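Local coordinates for probable brix-domain ribosomal biogenesis protein (Methanothermobacter thermautotrophicus, PDB 1W94), which probably takes part in ribosome biogenesis, and probably binds rRNA, as an archaeal Imp4-like Brix-domain protein, at residues S16-L21 and A49-R54; R23-R28 and N106-E111. One frame throughout, in Å; residues are numbered along the deposited sequence.

Contact 1: residues S16-L21 and A49-R54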
loop_
_atom_site.group_PDB
_atom_site.type_symbol
_atom_site.label_atom_id
_atom_site.label_comp_id
_atom_site.label_asym_id
_atom_site.label_seq_id
_atom_site.Cartn_x
_atom_site.Cartn_y
_atom_site.Cartn_z
ATOM N N SER A 16 11.315 6.505 1.407
ATOM C CA SER A 16 11.181 5.937 2.727
ATOM C C SER A 16 9.841 5.254 2.890
ATOM O O SER A 16 9.764 4.111 3.369
ATOM C CB SER A 16 11.293 7.045 3.763
ATOM O OG SER A 16 12.642 7.397 3.932
ATOM N N PHE A 17 8.784 5.979 2.528
ATOM C CA PHE A 17 7.448 5.435 2.583
ATOM C C PHE A 17 7.340 4.137 1.791
ATOM O O PHE A 17 6.787 3.147 2.288
ATOM C CB PHE A 17 6.402 6.409 2.042
ATOM C CG PHE A 17 5.042 5.764 1.862
ATOM C CD1 PHE A 17 4.212 5.533 2.973
ATOM C CD2 PHE A 17 4.610 5.340 0.594
ATOM C CE1 PHE A 17 2.991 4.923 2.827
ATOM C CE2 PHE A 17 3.366 4.714 0.431
ATOM C CZ PHE A 17 2.559 4.497 1.556
ATOM N N SER A 18 7.823 4.156 0.554
ATOM C CA SER A 18 7.578 3.043 -0.369
ATOM C C SER A 18 8.409 1.826 0.006
ATOM O O SER A 18 7.913 0.706 -0.047
ATOM C CB SER A 18 7.850 3.444 -1.828
ATOM O OG SER A 18 6.960 4.469 -2.210
ATOM N N GLN A 19 9.650 2.069 0.435
ATOM C CA GLN A 19 10.482 0.996 0.950
ATOM C C GLN A 19 9.843 0.354 2.196
ATOM O O GLN A 19 9.753 -0.873 2.281
ATOM C CB GLN A 19 11.893 1.493 1.233
ATOM C CG GLN A 19 12.689 1.844 -0.047
ATOM C CD GLN A 19 14.072 2.426 0.230
ATOM O OE1 GLN A 19 15.052 2.021 -0.395
ATOM N NE2 GLN A 19 14.160 3.365 1.174
ATOM N N ARG A 20 9.425 1.177 3.159
ATOM C CA ARG A 20 8.656 0.702 4.321
ATOM C C ARG A 20 7.444 -0.153 3.934
ATOM O O ARG A 20 7.243 -1.227 4.478
ATOM C CB ARG A 20 8.109 1.882 5.097
ATOM C CG ARG A 20 8.958 2.369 6.241
ATOM C CD ARG A 20 8.243 2.047 7.564
ATOM N NE ARG A 20 9.249 2.000 8.606
ATOM C CZ ARG A 20 9.447 2.957 9.501
ATOM N NH1 ARG A 20 10.420 2.809 10.380
ATOM N NH2 ARG A 20 8.678 4.037 9.527
ATOM N N LEU A 21 6.594 0.369 3.041
ATOM C CA LEU A 21 5.358 -0.330 2.680
ATOM C C LEU A 21 5.665 -1.670 2.036
ATOM O O LEU A 21 4.990 -2.684 2.310
ATOM C CB LEU A 21 4.520 0.529 1.744
ATOM C CG LEU A 21 3.255 -0.085 1.168
ATOM C CD1 LEU A 21 2.142 -0.313 2.242
ATOM C CD2 LEU A 21 2.741 0.808 -0.002
ATOM N N ALA A 49 2.472 -2.209 -8.308
ATOM C CA ALA A 49 1.932 -0.985 -7.727
ATOM C C ALA A 49 2.990 0.119 -7.876
ATOM O O ALA A 49 4.209 -0.126 -7.656
ATOM C CB ALA A 49 1.612 -1.175 -6.230
ATOM N N VAL A 50 2.519 1.313 -8.247
ATOM C CA VAL A 50 3.357 2.497 -8.385
ATOM C C VAL A 50 2.877 3.555 -7.367
ATOM O O VAL A 50 1.723 3.976 -7.400
ATOM C CB VAL A 50 3.312 3.072 -9.827
ATOM C CG1 VAL A 50 4.311 4.198 -9.980
ATOM C CG2 VAL A 50 3.631 1.992 -10.837
ATOM N N VAL A 51 3.767 3.955 -6.458
ATOM C CA VAL A 51 3.474 5.085 -5.593
ATOM C C VAL A 51 3.906 6.343 -6.324
ATOM O O VAL A 51 5.111 6.554 -6.553
ATOM C CB VAL A 51 4.192 5.006 -4.223
ATOM C CG1 VAL A 51 3.758 6.221 -3.314
ATOM C CG2 VAL A 51 3.945 3.628 -3.533
ATOM N N SER A 52 2.945 7.176 -6.686
ATOM C CA SER A 52 3.267 8.487 -7.252
ATOM C C SER A 52 3.042 9.625 -6.245
ATOM O O SER A 52 2.354 9.440 -5.229
ATOM C CB SER A 52 2.510 8.741 -8.584
ATOM O OG SER A 52 1.119 8.526 -8.430
ATOM N N GLU A 53 3.652 10.779 -6.527
ATOM C CA GLU A 53 3.591 11.942 -5.656
ATOM C C GLU A 53 2.936 13.133 -6.307
ATOM O O GLU A 53 2.829 13.212 -7.529
ATOM C CB GLU A 53 4.969 12.447 -5.247
ATOM C CG GLU A 53 6.143 11.554 -5.452
ATOM C CD GLU A 53 7.444 12.353 -5.303
ATOM O OE1 GLU A 53 7.737 13.159 -6.200
ATOM O OE2 GLU A 53 8.153 12.183 -4.294
ATOM N N ARG A 54 2.524 14.070 -5.469
ATOM C CA ARG A 54 2.277 15.432 -5.895
ATOM C C ARG A 54 3.047 16.298 -4.910
ATOM O O ARG A 54 2.902 16.124 -3.697
ATOM C CB ARG A 54 0.788 15.780 -5.794
ATOM C CG ARG A 54 -0.194 14.890 -6.530
ATOM C CD ARG A 54 -1.649 15.312 -6.157
#
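Val51 of strand 48-54 points its side chain at helix 12-25 and meets two consecutive helical residues, Phe17 and Ser18. Both methyl groups of the valine are used. CG1 lies 4.1 Å from Phe17 CE2, and CG2 lies 3.4 Å from Ser18 OG. The phenyl ring reaches the valine with CD2 and CE2, and the two side chains pass each other at a slant. The ring has CG anti to the backbone N (chi1 170°), which carries it out beside the valine. Ser18 OG sits beside its own backbone N (chi1 -63°) and turns back along the helix. There it hydrogen-bonds to Thr14 O, one turn earlier. The hydroxyl is thus satisfied within its own helix, and its oxygen meets the valine by van der Waals contact alone: Val51 CB is 3.5 Å from Ser18 OG. No hydrogen bond joins 16-21 to 49-54. The backbones come closest at Ser18 and Val51, with their CA atoms 7.0 Å apart. At this spacing the serine hydroxyl and the valine branch are in direct contact. The contact is buried helix-on-sheet packing in the Brix domain. Glu53 OE2 also ties the strand to the start of the helix, by hydrogen bonds with Thr14 OG1 and with Ser11 N just before it. Strand 48-54 runs between strands 3-6 and 57-64. Leu4 of strand 3-6 touches both Ser18 and Val51, while the Phe17 ring also packs on Phe76, Pro78 and Phe80 of strand 70-80, its plane about 35° from that of Phe76.

Contact 2: residues R23-R28 and N106-E111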
loop_
_atom_site.group_PDB
_atom_site.type_symbol
_atom_site.label_atom_id
_atom_site.label_comp_id
_atom_site.label_asym_id
_atom_site.label_seq_id
_atom_site.Cartn_x
_atom_site.Cartn_y
_atom_site.Cartn_z
ATOM N N ARG A 23 8.299 -3.602 2.426
ATOM C CA ARG A 23 8.708 -4.478 3.497
ATOM C C ARG A 23 7.508 -4.995 4.265
ATOM O O ARG A 23 7.441 -6.176 4.537
ATOM C CB ARG A 23 9.657 -3.765 4.470
ATOM C CG ARG A 23 11.093 -3.834 4.076
ATOM C CD ARG A 23 11.800 -2.466 4.243
ATOM N NE ARG A 23 12.633 -2.360 5.444
ATOM C CZ ARG A 23 13.779 -3.026 5.622
ATOM N NH1 ARG A 23 14.222 -3.868 4.690
ATOM N NH2 ARG A 23 14.480 -2.873 6.748
ATOM N N ILE A 24 6.580 -4.105 4.623
ATOM C CA ILE A 24 5.385 -4.484 5.400
ATOM C C ILE A 24 4.548 -5.541 4.652
ATOM O O ILE A 24 4.075 -6.530 5.234
ATOM C CB ILE A 24 4.520 -3.236 5.676
ATOM C CG1 ILE A 24 5.143 -2.364 6.783
ATOM C CG2 ILE A 24 3.072 -3.624 6.042
ATOM C CD1 ILE A 24 4.545 -0.936 6.784
HETATM N N MSE A 25 4.349 -5.295 3.361
HETATM C CA MSE A 25 3.593 -6.173 2.456
HETATM C C MSE A 25 4.330 -7.437 1.998
HETATM O O MSE A 25 3.684 -8.389 1.557
HETATM C CB MSE A 25 3.175 -5.359 1.213
HETATM C CG MSE A 25 2.181 -4.227 1.500
HETATM SE SE MSE A 25 0.573 -4.790 2.586
HETATM C CE MSE A 25 -0.138 -6.324 1.441
ATOM N N GLY A 26 5.660 -7.448 2.090
ATOM C CA GLY A 26 6.489 -8.499 1.451
ATOM C C GLY A 26 6.415 -8.416 -0.084
ATOM O O GLY A 26 6.513 -9.414 -0.767
ATOM N N TRP A 27 6.216 -7.216 -0.614
ATOM C CA TRP A 27 6.256 -6.984 -2.058
ATOM C C TRP A 27 7.717 -6.714 -2.454
ATOM O O TRP A 27 8.449 -6.145 -1.671
ATOM C CB TRP A 27 5.407 -5.776 -2.417
ATOM C CG TRP A 27 3.917 -5.966 -2.219
ATOM C CD1 TRP A 27 3.232 -7.157 -2.141
ATOM C CD2 TRP A 27 2.934 -4.934 -2.145
ATOM N NE1 TRP A 27 1.886 -6.914 -1.988
ATOM C CE2 TRP A 27 1.674 -5.560 -1.988
ATOM C CE3 TRP A 27 2.995 -3.530 -2.167
ATOM C CZ2 TRP A 27 0.485 -4.838 -1.883
ATOM C CZ3 TRP A 27 1.804 -2.802 -2.050
ATOM C CH2 TRP A 27 0.565 -3.461 -1.911
ATOM N N ARG A 28 8.157 -7.140 -3.630
ATOM C CA ARG A 28 9.513 -6.774 -4.067
ATOM C C ARG A 28 9.619 -5.284 -4.446
ATOM O O ARG A 28 8.805 -4.781 -5.225
ATOM C CB ARG A 28 9.949 -7.644 -5.235
ATOM C CG ARG A 28 11.151 -7.085 -5.964
ATOM C CD ARG A 28 11.863 -8.181 -6.719
ATOM N NE ARG A 28 11.219 -8.506 -7.985
ATOM C CZ ARG A 28 11.673 -8.112 -9.176
ATOM N NH1 ARG A 28 12.768 -7.348 -9.256
ATOM N NH2 ARG A 28 11.021 -8.475 -10.287
ATOM N N ASN A 106 -9.308 -5.617 -2.309
ATOM C CA ASN A 106 -9.073 -6.255 -3.595
ATOM C C ASN A 106 -7.804 -5.745 -4.266
ATOM O O ASN A 106 -6.989 -6.549 -4.736
ATOM C CB ASN A 106 -10.311 -6.115 -4.501
ATOM C CG ASN A 106 -11.454 -7.016 -4.055
ATOM O OD1 ASN A 106 -11.233 -8.141 -3.580
ATOM N ND2 ASN A 106 -12.680 -6.541 -4.220
ATOM N N LEU A 107 -7.600 -4.422 -4.252
ATOM C CA LEU A 107 -6.421 -3.829 -4.882
ATOM C C LEU A 107 -5.137 -4.325 -4.216
ATOM O O LEU A 107 -4.199 -4.736 -4.879
ATOM C CB LEU A 107 -6.479 -2.302 -4.791
ATOM C CG LEU A 107 -7.517 -1.663 -5.727
ATOM C CD1 LEU A 107 -7.581 -0.151 -5.426
ATOM C CD2 LEU A 107 -7.178 -1.953 -7.185
HETATM N N MSE A 108 -5.120 -4.319 -2.895
HETATM C CA MSE A 108 -3.908 -4.636 -2.154
HETATM C C MSE A 108 -3.711 -6.119 -1.908
HETATM O O MSE A 108 -2.678 -6.516 -1.344
HETATM C CB MSE A 108 -3.901 -3.881 -0.835
HETATM C CG MSE A 108 -3.712 -2.407 -1.085
HETATM SE SE MSE A 108 -3.755 -1.417 0.500
HETATM C CE MSE A 108 -1.986 -1.978 1.374
ATOM N N GLY A 109 -4.687 -6.915 -2.316
ATOM C CA GLY A 109 -4.617 -8.359 -2.184
ATOM C C GLY A 109 -4.716 -8.800 -0.730
ATOM O O GLY A 109 -4.051 -9.740 -0.339
ATOM N N LEU A 110 -5.530 -8.126 0.076
ATOM C CA LEU A 110 -5.639 -8.504 1.488
ATOM C C LEU A 110 -6.639 -9.643 1.666
ATOM O O LEU A 110 -7.600 -9.714 0.935
ATOM C CB LEU A 110 -6.046 -7.294 2.324
ATOM C CG LEU A 110 -5.138 -6.095 2.110
ATOM C CD1 LEU A 110 -5.641 -4.975 2.979
ATOM C CD2 LEU A 110 -3.674 -6.447 2.479
ATOM N N GLU A 111 -6.415 -10.547 2.614
ATOM C CA GLU A 111 -7.429 -11.567 2.917
ATOM C C GLU A 111 -7.997 -11.306 4.287
ATOM O O GLU A 111 -7.261 -10.974 5.225
ATOM C CB GLU A 111 -6.872 -12.989 2.840
ATOM C CG GLU A 111 -5.402 -13.129 3.295
#
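Met25 and Trp27, at the end of helix 12-25, meet Met108 and Leu110, at the end of helix 102-108. Each segment turns out of its helix through a Schellman motif, with Gly26 and Gly109 at the positive-phi position. The likeness of the two helix ends is consistent with the internal duplication of this protein. Both methionines are selenomethionines. Met25 SE lies 4.0 Å from Met108 CE, and the two side chains cross at about a right angle. Met25 CE has two neighbours, Leu110 CD2 at 3.7 Å and Met108 O at 3.8 Å. Leu110 also lies roughly square to Met25. Two bends in the Met25 chain, at chi2 and chi3 (-50° and -55°), turn its terminal methyl towards Leu110. Met108 is extended at chi2 (178°) and bends only at its last torsion. Its methyl CE packs loosely on the indole, 4.4 Å from Trp27 CH2. No hydrogen bond joins the two segments.

Farther out, both chains turn at a glycine. In helix 12-25 Trp27 N bonds to Ser22 O, and Gly26 N makes a weak bond to Arg23 O. The chain leaves the helix here, and one face of the Trp27 ring lies against Met25. Met25 CB sits 3.4 Å above the indole plane, over its centre. The matching turn at Gly109 includes a weak bond to Asn106 O. Arg71 hydrogen-bonds to the carbonyl oxygens of Asn106 and Leu107. Trp121 of strand 120-124 touches Met25 and Leu110, and Met133 of strand 131-136 touches Met108 and Leu110. The end of helix 102-108 approaches the indole at its edge: Met108 O lies near the ring plane, 3.6 Å from Trp27 CZ2.

In the fold
Both contacts are buried and both use helix 12-25, but at different points. Contact 1 lays the middle of the helix on strand 48-54 in one half of the mixed sheet. Contact 2 joins its C-terminal end to the end of helix 102-108, which lies far along the chain. Their centres are 13 Å apart, and Leu21 CD2 meets Trp27 CZ3 at 4.3 Å, so the packing runs on from one to the other. The polar atom in contact 1 is a serine hydroxyl bonded within its own helix. In contact 2 it is a backbone carbonyl at the edge of an indole, and long, flexible selenomethionines bridge more widely separated backbones.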